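Uncharacterized DUF364 family protein (Pyrococcus horikoshii, PDB 3NPG) is of unknown function but belongs to the DUF364 family and carries putative heavy-metal chelation domains, one of them related to Rossmann-type nucleotide-binding folds. Local coordinates at residues A[50-61]-A[73-84]; A[37-48]-A[86-95]. One frame throughout, in Å; residues are numbered along the deposited sequence.

Overall arrangement
Helix 79-96 serves both contacts, its first turns in contact 1 and its later turns in contact 2, whose centres lie about 20 Å apart. Both are largely buried, but contact 1 also meets two other subunits, whereas no other protein chain touches the segments of contact 2. Their chemistry follows from this. Contact 1 drapes a mostly irregular loop over the helix start and relies on side-chain hydrogen bonds to loop backbone and hydroxyl; contact 2 lays the helix on a β-sheet through glycine and alanine, with two hydrogen bonds across it. They touch where Thr83 packs on Ala48 and Ala74 on Ile89.

Contact 1. Residues A[50-61]-A[73-84]; sequences TLPEEVQRYTNS and KADSLNIIERTL
Ser61 and Glu81 form the polar end of this contact. OE2 of Glu81 accepts from Ser61 N at 2.9 Å, with a nearly straight N-H...O angle of 170°, and from Ser61 OG at 2.7 Å. Both donors reach it from the same face of the carboxylate, the amide on the anti side and the hydroxyl from well above the plane. Ser61 OG can do this because it sits between its own backbone N and carbonyl carbon (chi1 59°), and it also accepts from Lys73 NZ at 2.9 Å. The lysine has a second partner in Glu69. The other carboxylate oxygen, Glu81 OE1, takes the hydroxyl of Ser76, so each oxygen is held and the group's rotation is restrained.

Asn78 divides its amide between two tasks: ND2 donates to Thr59 O at 2.9 Å from above the carbonyl plane, while OD1 accepts a weak bond from Ile80 N as the N-cap. Beside Glu81, the Asn60 amide has its outlets outside the two segments, ND2 to Leu232 O of the second subunit and OD1 to Ile62 N.

Apolar packing fills the other end. Ile79 CG2 meets Val55 CG2 at 3.9 Å, and Ile80 CD1 approaches Tyr58 CD1 at 4.0 Å, the side chains crossing at about a right angle in both pairs. Glu54 turns its carboxylate to Arg143 and to Ser154 of the third subunit.

Together these bonds describe a capped helix N-terminus: an ST turn at Ser76 leads into the Asn78 N-cap, and an extended loop closes over the first turn.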
loop_
_atom_site.group_PDB
_atom_site.type_symbol
_atom_site.label_atom_id
_atom_site.label_comp_id
_atom_site.label_asym_id
_atom_site.label_seq_id
_atom_site.Cartn_x
_atom_site.Cartn_y
_atom_site.Cartn_z
ATOM N N THR A 50 -1.358 1.580 16.708
ATOM C CA THR A 50 -1.190 0.371 15.919
ATOM C C THR A 50 -0.914 0.758 14.483
ATOM O O THR A 50 -1.618 1.606 13.925
ATOM C CB THR A 50 -2.433 -0.529 16.049
ATOM O OG1 THR A 50 -2.692 -0.764 17.433
ATOM C CG2 THR A 50 -2.270 -1.850 15.333
ATOM N N LEU A 51 0.153 0.200 13.903
ATOM C CA LEU A 51 0.533 0.479 12.524
ATOM C C LEU A 51 0.358 -0.794 11.686
ATOM O O LEU A 51 1.293 -1.598 11.570
ATOM C CB LEU A 51 1.992 0.988 12.458
ATOM C CG LEU A 51 2.327 2.190 13.355
ATOM C CD1 LEU A 51 3.810 2.362 13.484
ATOM C CD2 LEU A 51 1.688 3.467 12.831
ATOM N N PRO A 52 -0.886 -1.057 11.187
ATOM C CA PRO A 52 -1.133 -2.318 10.459
ATOM C C PRO A 52 -0.295 -2.479 9.201
ATOM O O PRO A 52 0.037 -3.604 8.833
ATOM C CB PRO A 52 -2.627 -2.261 10.143
ATOM C CG PRO A 52 -2.988 -0.808 10.235
ATOM C CD PRO A 52 -2.117 -0.241 11.291
ATOM N N GLU A 53 0.073 -1.355 8.548
ATOM C CA GLU A 53 0.910 -1.384 7.339
ATOM C C GLU A 53 2.318 -1.947 7.626
ATOM O O GLU A 53 3.004 -2.366 6.704
ATOM C CB GLU A 53 0.994 0.018 6.683
ATOM C CG GLU A 53 1.673 1.083 7.544
ATOM C CD GLU A 53 0.781 1.818 8.533
ATOM O OE1 GLU A 53 -0.422 1.480 8.627
ATOM O OE2 GLU A 53 1.290 2.743 9.207
ATOM N N GLU A 54 2.722 -1.978 8.914
ATOM C CA GLU A 54 4.023 -2.498 9.344
ATOM C C GLU A 54 3.935 -3.989 9.712
ATOM O O GLU A 54 4.969 -4.657 9.828
ATOM C CB GLU A 54 4.552 -1.689 10.544
ATOM C CG GLU A 54 4.720 -0.208 10.260
ATOM C CD GLU A 54 5.881 0.124 9.350
ATOM O OE1 GLU A 54 7.044 -0.058 9.779
ATOM O OE2 GLU A 54 5.631 0.596 8.216
ATOM N N VAL A 55 2.698 -4.504 9.920
ATOM C CA VAL A 55 2.483 -5.905 10.295
ATOM C C VAL A 55 2.677 -6.825 9.085
ATOM O O VAL A 55 1.960 -6.699 8.084
ATOM C CB VAL A 55 1.093 -6.125 10.962
ATOM C CG1 VAL A 55 0.937 -7.566 11.436
ATOM C CG2 VAL A 55 0.875 -5.151 12.116
ATOM N N GLN A 56 3.641 -7.740 9.171
ATOM C CA GLN A 56 3.895 -8.688 8.088
ATOM C C GLN A 56 3.296 -10.044 8.426
ATOM O O GLN A 56 2.878 -10.781 7.530
ATOM C CB GLN A 56 5.406 -8.811 7.814
ATOM C CG GLN A 56 6.089 -7.464 7.553
ATOM C CD GLN A 56 7.294 -7.590 6.665
ATOM O OE1 GLN A 56 7.506 -8.610 5.997
ATOM N NE2 GLN A 56 8.066 -6.525 6.574
ATOM N N ARG A 57 3.237 -10.366 9.735
ATOM C CA ARG A 57 2.694 -11.627 10.246
ATOM C C ARG A 57 1.942 -11.364 11.553
ATOM O O ARG A 57 2.358 -10.506 12.342
ATOM C CB ARG A 57 3.835 -12.637 10.505
ATOM C CG ARG A 57 4.610 -13.042 9.252
ATOM C CD ARG A 57 6.023 -13.514 9.579
ATOM N NE ARG A 57 6.872 -12.423 10.080
ATOM C CZ ARG A 57 7.583 -11.615 9.299
ATOM N NH1 ARG A 57 7.541 -11.748 7.979
ATOM N NH2 ARG A 57 8.329 -10.656 9.833
ATOM N N TYR A 58 0.863 -12.126 11.807
ATOM C CA TYR A 58 0.122 -12.008 13.061
ATOM C C TYR A 58 0.552 -13.081 14.043
ATOM O O TYR A 58 -0.138 -14.090 14.219
ATOM C CB TYR A 58 -1.401 -12.007 12.823
ATOM C CG TYR A 58 -1.901 -10.697 12.254
ATOM C CD1 TYR A 58 -2.052 -9.576 13.064
ATOM C CD2 TYR A 58 -2.155 -10.558 10.894
ATOM C CE1 TYR A 58 -2.459 -8.351 12.536
ATOM C CE2 TYR A 58 -2.564 -9.338 10.354
ATOM C CZ TYR A 58 -2.714 -8.237 11.179
ATOM O OH TYR A 58 -3.122 -7.037 10.647
ATOM N N THR A 59 1.753 -12.900 14.625
ATOM C CA THR A 59 2.347 -13.844 15.577
ATOM C C THR A 59 2.794 -13.120 16.851
ATOM O O THR A 59 3.095 -11.925 16.804
ATOM C CB THR A 59 3.529 -14.589 14.924
ATOM O OG1 THR A 59 4.458 -13.632 14.415
ATOM C CG2 THR A 59 3.083 -15.533 13.801
ATOM N N ASN A 60 2.842 -13.844 17.991
ATOM C CA ASN A 60 3.301 -13.280 19.264
ATOM C C ASN A 60 3.956 -14.370 20.129
ATOM O O ASN A 60 3.333 -15.401 20.407
ATOM C CB ASN A 60 2.140 -12.602 20.015
ATOM C CG ASN A 60 2.580 -11.519 20.979
ATOM O OD1 ASN A 60 3.519 -11.685 21.759
ATOM N ND2 ASN A 60 1.881 -10.396 20.970
ATOM N N SER A 61 5.228 -14.154 20.522
ATOM C CA SER A 61 5.982 -15.117 21.333
ATOM C C SER A 61 5.515 -15.140 22.799
ATOM O O SER A 61 5.805 -16.102 23.519
ATOM C CB SER A 61 7.476 -14.829 21.259
ATOM O OG SER A 61 7.767 -13.518 21.716
ATOM N N LYS A 73 9.448 -6.876 25.733
ATOM C CA LYS A 73 9.272 -7.067 24.291
ATOM C C LYS A 73 9.101 -5.732 23.527
ATOM O O LYS A 73 8.665 -5.741 22.379
ATOM C CB LYS A 73 8.076 -8.004 24.015
ATOM C CG LYS A 73 8.238 -9.413 24.606
ATOM C CD LYS A 73 9.181 -10.273 23.789
ATOM C CE LYS A 73 9.390 -11.623 24.411
ATOM N NZ LYS A 73 8.141 -12.424 24.417
ATOM N N ALA A 74 9.475 -4.596 24.155
ATOM C CA ALA A 74 9.368 -3.282 23.516
ATOM C C ALA A 74 10.403 -3.106 22.408
ATOM O O ALA A 74 10.132 -2.418 21.429
ATOM C CB ALA A 74 9.520 -2.184 24.547
ATOM N N ASP A 75 11.594 -3.723 22.561
ATOM C CA ASP A 75 12.659 -3.625 21.556
ATOM C C ASP A 75 12.673 -4.858 20.622
ATOM O O ASP A 75 13.710 -5.171 20.018
ATOM C CB ASP A 75 14.035 -3.416 22.230
ATOM C CG ASP A 75 14.432 -4.513 23.208
ATOM O OD1 ASP A 75 13.541 -5.276 23.644
ATOM O OD2 ASP A 75 15.625 -4.576 23.572
ATOM N N SER A 76 11.500 -5.531 20.475
ATOM C CA SER A 76 11.361 -6.724 19.633
ATOM C C SER A 76 11.359 -6.365 18.147
ATOM O O SER A 76 10.997 -5.252 17.784
ATOM C CB SER A 76 10.080 -7.476 19.990
ATOM O OG SER A 76 9.841 -8.564 19.112
ATOM N N LEU A 77 11.739 -7.324 17.287
ATOM C CA LEU A 77 11.681 -7.137 15.839
ATOM C C LEU A 77 10.230 -7.253 15.366
ATOM O O LEU A 77 9.886 -6.769 14.287
ATOM C CB LEU A 77 12.566 -8.174 15.121
ATOM C CG LEU A 77 14.043 -7.784 14.927
ATOM C CD1 LEU A 77 14.826 -7.920 16.221
ATOM C CD2 LEU A 77 14.685 -8.628 13.860
ATOM N N ASN A 78 9.374 -7.870 16.200
ATOM C CA ASN A 78 7.948 -8.033 15.930
ATOM C C ASN A 78 7.203 -6.763 16.338
ATOM O O ASN A 78 7.212 -6.394 17.517
ATOM C CB ASN A 78 7.407 -9.249 16.706
ATOM C CG ASN A 78 6.028 -9.704 16.298
ATOM O OD1 ASN A 78 5.140 -8.903 15.969
ATOM N ND2 ASN A 78 5.791 -10.999 16.410
ATOM N N ILE A 79 6.578 -6.077 15.358
ATOM C CA ILE A 79 5.836 -4.828 15.604
ATOM C C ILE A 79 4.682 -5.012 16.633
ATOM O O ILE A 79 4.453 -4.122 17.462
ATOM C CB ILE A 79 5.358 -4.168 14.257
ATOM C CG1 ILE A 79 4.620 -2.821 14.506
ATOM C CG2 ILE A 79 4.505 -5.137 13.419
ATOM C CD1 ILE A 79 5.501 -1.697 15.020
ATOM N N ILE A 80 4.003 -6.192 16.610
ATOM C CA ILE A 80 2.925 -6.505 17.562
ATOM C C ILE A 80 3.467 -6.510 18.998
ATOM O O ILE A 80 2.856 -5.910 19.892
ATOM C CB ILE A 80 2.217 -7.848 17.204
ATOM C CG1 ILE A 80 1.727 -7.848 15.736
ATOM C CG2 ILE A 80 1.065 -8.136 18.178
ATOM C CD1 ILE A 80 1.237 -9.178 15.241
ATOM N N GLU A 81 4.645 -7.136 19.204
ATOM C CA GLU A 81 5.300 -7.189 20.510
ATOM C C GLU A 81 5.808 -5.799 20.945
ATOM O O GLU A 81 5.738 -5.472 22.129
ATOM C CB GLU A 81 6.442 -8.208 20.501
ATOM C CG GLU A 81 5.972 -9.646 20.356
ATOM C CD GLU A 81 7.082 -10.675 20.220
ATOM O OE1 GLU A 81 8.261 -10.322 20.464
ATOM O OE2 GLU A 81 6.771 -11.837 19.871
ATOM N N ARG A 82 6.303 -4.975 19.977
ATOM C CA ARG A 82 6.765 -3.602 20.255
ATOM C C ARG A 82 5.606 -2.712 20.685
ATOM O O ARG A 82 5.725 -1.983 21.675
ATOM C CB ARG A 82 7.437 -2.984 19.018
ATOM C CG ARG A 82 8.880 -3.365 18.839
ATOM C CD ARG A 82 9.667 -2.283 18.098
ATOM N NE ARG A 82 9.107 -1.981 16.772
ATOM C CZ ARG A 82 9.367 -2.688 15.671
ATOM N NH1 ARG A 82 10.133 -3.770 15.735
ATOM N NH2 ARG A 82 8.836 -2.335 14.508
ATOM N N THR A 83 4.500 -2.713 19.895
ATOM C CA THR A 83 3.325 -1.876 20.168
ATOM C C THR A 83 2.722 -2.187 21.547
ATOM O O THR A 83 2.458 -1.263 22.317
ATOM C CB THR A 83 2.304 -1.984 19.024
ATOM O OG1 THR A 83 2.995 -1.903 17.772
ATOM C CG2 THR A 83 1.240 -0.904 19.098
ATOM N N LEU A 84 2.588 -3.495 21.892
ATOM C CA LEU A 84 2.090 -3.915 23.216
ATOM C C LEU A 84 3.072 -3.502 24.332
ATOM O O LEU A 84 2.642 -3.152 25.436
ATOM C CB LEU A 84 1.847 -5.435 23.251
ATOM C CG LEU A 84 0.524 -5.918 22.641
ATOM C CD1 LEU A 84 0.610 -7.381 22.239
ATOM C CD2 LEU A 84 -0.643 -5.699 23.602
#

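Contact 2. Residues A[37-48]-A[86-95]; sequences VEGIEGRALGVA and VAAINAVSQY
Tyr95 swings its ring away from its own backbone N (chi1 -177°) and out along the hairpin, while Asn90 has CG anti to its carbonyl carbon, which carries its amide to strand 43-48. Tyr95 OH accepts from Glu41 N at 2.9 Å, with an N-H...O angle of 164°, in the turn between strands 32-38 and 43-49. The ring arrives beside Gly42 O, which lies at its edge, 3.3 Å from Tyr95 CE1. Gly39 CA lies 3.5 Å from Tyr95 OH.

The second torsion sets Asn90 ND2 2.6 Å from Val47 O, with the acceptor close to the amide plane; the same nitrogen also donates to Thr199 O. Between these two bonds the facing side chains are mostly small. The backbone at Gly46 lies directly against the helix, its CA 3.4 Å from Ala91 N and in a CA-H...O contact with Ala87 O. Ala44 CB rests 3.7 Å from Tyr95 CB, and Ala48 CB lies 3.8 Å from Ala87 CB. Val37, on the adjoining strand, applies its two methyls to Ala91 CB. Such small residues are consistent with the 5.7 Å approach of the short helix and strand axes, at 146° between their directions.

The helix packs on one face of the antiparallel sheet, against strand 43-49 and, through Val37 and Val35, strand 32-38. Leu45 and Val47 point away from it and pack on helix 223-232, while Ala88, Ile89 and Val92, turned from the sheet, meet helix 67-72.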
loop_
_atom_site.group_PDB
_atom_site.type_symbol
_atom_site.label_atom_id
_atom_site.label_comp_id
_atom_site.label_asym_id
_atom_site.label_seq_id
_atom_site.Cartn_x
_atom_site.Cartn_y
_atom_site.Cartn_z
ATOM N N VAL A 37 -3.341 -1.061 33.579
ATOM C CA VAL A 37 -2.579 -1.501 34.758
ATOM C C VAL A 37 -3.235 -1.034 36.055
ATOM O O VAL A 37 -4.060 -0.122 36.030
ATOM C CB VAL A 37 -1.075 -1.090 34.690
ATOM C CG1 VAL A 37 -0.387 -1.723 33.487
ATOM C CG2 VAL A 37 -0.913 0.435 34.679
ATOM N N GLU A 38 -2.854 -1.645 37.195
ATOM C CA GLU A 38 -3.402 -1.267 38.495
ATOM C C GLU A 38 -2.333 -1.266 39.581
ATOM O O GLU A 38 -1.528 -2.200 39.672
ATOM C CB GLU A 38 -4.564 -2.190 38.885
ATOM C CG GLU A 38 -5.318 -1.742 40.129
ATOM C CD GLU A 38 -6.584 -2.520 40.422
ATOM O OE1 GLU A 38 -6.623 -3.735 40.119
ATOM O OE2 GLU A 38 -7.526 -1.922 40.990
ATOM N N GLY A 39 -2.351 -0.224 40.409
ATOM C CA GLY A 39 -1.472 -0.096 41.560
ATOM C C GLY A 39 -2.247 0.139 42.838
ATOM O O GLY A 39 -3.479 0.025 42.854
ATOM N N ILE A 40 -1.542 0.490 43.912
ATOM C CA ILE A 40 -2.165 0.759 45.212
ATOM C C ILE A 40 -3.020 2.051 45.182
ATOM O O ILE A 40 -4.042 2.123 45.864
ATOM C CB ILE A 40 -1.081 0.772 46.337
ATOM C CG1 ILE A 40 -0.532 -0.664 46.620
ATOM C CG2 ILE A 40 -1.583 1.428 47.598
ATOM C CD1 ILE A 40 -1.610 -1.725 47.231
ATOM N N GLU A 41 -2.641 3.026 44.327
ATOM C CA GLU A 41 -3.361 4.301 44.207
ATOM C C GLU A 41 -4.555 4.229 43.247
ATOM O O GLU A 41 -5.480 5.033 43.360
ATOM C CB GLU A 41 -2.411 5.423 43.797
ATOM C CG GLU A 41 -1.461 5.836 44.902
ATOM C CD GLU A 41 -0.303 6.680 44.424
ATOM O OE1 GLU A 41 -0.510 7.890 44.184
ATOM O OE2 GLU A 41 0.815 6.131 44.278
ATOM N N GLY A 42 -4.520 3.280 42.309
ATOM C CA GLY A 42 -5.597 3.097 41.337
ATOM C C GLY A 42 -5.141 2.509 40.014
ATOM O O GLY A 42 -4.110 1.832 39.952
ATOM N N ARG A 43 -5.909 2.773 38.935
ATOM C CA ARG A 43 -5.613 2.242 37.598
ATOM C C ARG A 43 -5.047 3.309 36.645
ATOM O O ARG A 43 -5.247 4.509 36.858
ATOM C CB ARG A 43 -6.865 1.589 36.981
ATOM C CG ARG A 43 -7.235 0.259 37.613
ATOM C CD ARG A 43 -8.428 -0.373 36.932
ATOM N NE ARG A 43 -8.726 -1.692 37.488
ATOM C CZ ARG A 43 -9.718 -2.468 37.066
ATOM N NH1 ARG A 43 -10.517 -2.062 36.085
ATOM N NH2 ARG A 43 -9.918 -3.657 37.619
ATOM N N ALA A 44 -4.353 2.861 35.579
ATOM C CA ALA A 44 -3.793 3.750 34.556
ATOM C C ALA A 44 -3.862 3.086 33.191
ATOM O O ALA A 44 -3.585 1.887 33.068
ATOM C CB ALA A 44 -2.353 4.098 34.891
ATOM N N LEU A 45 -4.243 3.852 32.163
ATOM C CA LEU A 45 -4.362 3.315 30.814
ATOM C C LEU A 45 -3.295 3.890 29.886
ATOM O O LEU A 45 -3.204 5.103 29.712
ATOM C CB LEU A 45 -5.777 3.571 30.253
ATOM C CG LEU A 45 -6.144 2.852 28.942
ATOM C CD1 LEU A 45 -6.107 1.339 29.107
ATOM C CD2 LEU A 45 -7.501 3.275 28.471
ATOM N N GLY A 46 -2.481 3.010 29.326
ATOM C CA GLY A 46 -1.452 3.386 28.371
ATOM C C GLY A 46 -1.802 2.932 26.974
ATOM O O GLY A 46 -2.356 1.838 26.797
ATOM N N VAL A 47 -1.522 3.781 25.966
ATOM C CA VAL A 47 -1.836 3.456 24.575
ATOM C C VAL A 47 -0.627 3.596 23.668
ATOM O O VAL A 47 0.297 4.342 23.981
ATOM C CB VAL A 47 -3.062 4.254 24.030
ATOM C CG1 VAL A 47 -4.345 3.862 24.754
ATOM C CG2 VAL A 47 -2.827 5.758 24.111
ATOM N N ALA A 48 -0.622 2.855 22.552
ATOM C CA ALA A 48 0.418 2.948 21.529
ATOM C C ALA A 48 -0.211 2.704 20.177
ATOM O O ALA A 48 -0.906 1.700 19.998
ATOM C CB ALA A 48 1.512 1.927 21.791
ATOM N N VAL A 86 5.327 -0.798 24.138
ATOM C CA VAL A 86 5.255 0.667 24.253
ATOM C C VAL A 86 3.963 1.091 24.986
ATOM O O VAL A 86 4.015 1.951 25.865
ATOM C CB VAL A 86 5.397 1.356 22.869
ATOM C CG1 VAL A 86 5.093 2.848 22.957
ATOM C CG2 VAL A 86 6.788 1.121 22.283
ATOM N N ALA A 87 2.819 0.426 24.677
ATOM C CA ALA A 87 1.545 0.686 25.370
ATOM C C ALA A 87 1.667 0.372 26.863
ATOM O O ALA A 87 1.101 1.084 27.688
ATOM C CB ALA A 87 0.428 -0.141 24.751
ATOM N N ALA A 88 2.460 -0.667 27.210
ATOM C CA ALA A 88 2.718 -1.049 28.601
ATOM C C ALA A 88 3.647 -0.044 29.288
ATOM O O ALA A 88 3.438 0.272 30.458
ATOM C CB ALA A 88 3.317 -2.443 28.661
ATOM N N ILE A 89 4.678 0.464 28.558
ATOM C CA ILE A 89 5.585 1.501 29.089
ATOM C C ILE A 89 4.782 2.773 29.383
ATOM O O ILE A 89 4.958 3.385 30.438
ATOM C CB ILE A 89 6.777 1.779 28.107
ATOM C CG1 ILE A 89 7.708 0.560 28.006
ATOM C CG2 ILE A 89 7.565 3.044 28.528
ATOM C CD1 ILE A 89 8.722 0.639 26.892
ATOM N N ASN A 90 3.853 3.130 28.470
ATOM C CA ASN A 90 2.973 4.281 28.638
ATOM C C ASN A 90 2.003 4.080 29.804
ATOM O O ASN A 90 1.718 5.030 30.528
ATOM C CB ASN A 90 2.210 4.563 27.346
ATOM C CG ASN A 90 3.093 5.027 26.211
ATOM O OD1 ASN A 90 4.197 5.543 26.413
ATOM N ND2 ASN A 90 2.611 4.882 24.992
ATOM N N ALA A 91 1.515 2.832 30.000
ATOM C CA ALA A 91 0.615 2.501 31.109
ATOM C C ALA A 91 1.294 2.760 32.446
ATOM O O ALA A 91 0.727 3.445 33.303
ATOM C CB ALA A 91 0.185 1.047 31.013
ATOM N N VAL A 92 2.552 2.268 32.601
ATOM C CA VAL A 92 3.361 2.476 33.810
ATOM C C VAL A 92 3.644 3.978 33.996
ATOM O O VAL A 92 3.543 4.494 35.109
ATOM C CB VAL A 92 4.682 1.643 33.751
ATOM C CG1 VAL A 92 5.604 1.983 34.919
ATOM C CG2 VAL A 92 4.383 0.148 33.714
ATOM N N SER A 93 3.930 4.682 32.880
ATOM C CA SER A 93 4.224 6.112 32.876
ATOM C C SER A 93 3.027 6.943 33.307
ATOM O O SER A 93 3.180 7.861 34.100
ATOM C CB SER A 93 4.687 6.552 31.493
ATOM O OG SER A 93 5.846 5.845 31.082
ATOM N N GLN A 94 1.825 6.615 32.794
ATOM C CA GLN A 94 0.584 7.344 33.114
ATOM C C GLN A 94 0.176 7.196 34.586
ATOM O O GLN A 94 -0.537 8.050 35.118
ATOM C CB GLN A 94 -0.559 6.913 32.179
ATOM C CG GLN A 94 -0.361 7.361 30.732
ATOM C CD GLN A 94 -0.517 8.849 30.576
ATOM O OE1 GLN A 94 -1.621 9.373 30.578
ATOM N NE2 GLN A 94 0.587 9.556 30.392
ATOM N N TYR A 95 0.649 6.128 35.249
ATOM C CA TYR A 95 0.414 5.916 36.672
ATOM C C TYR A 95 1.311 6.852 37.503
ATOM O O TYR A 95 0.862 7.395 38.513
ATOM C CB TYR A 95 0.682 4.439 37.044
ATOM C CG TYR A 95 0.386 4.102 38.494
ATOM C CD1 TYR A 95 -0.887 3.704 38.893
ATOM C CD2 TYR A 95 1.394 4.110 39.451
ATOM C CE1 TYR A 95 -1.157 3.366 40.221
ATOM C CE2 TYR A 95 1.136 3.779 40.780
ATOM C CZ TYR A 95 -0.142 3.411 41.163
ATOM O OH TYR A 95 -0.393 3.078 42.473
#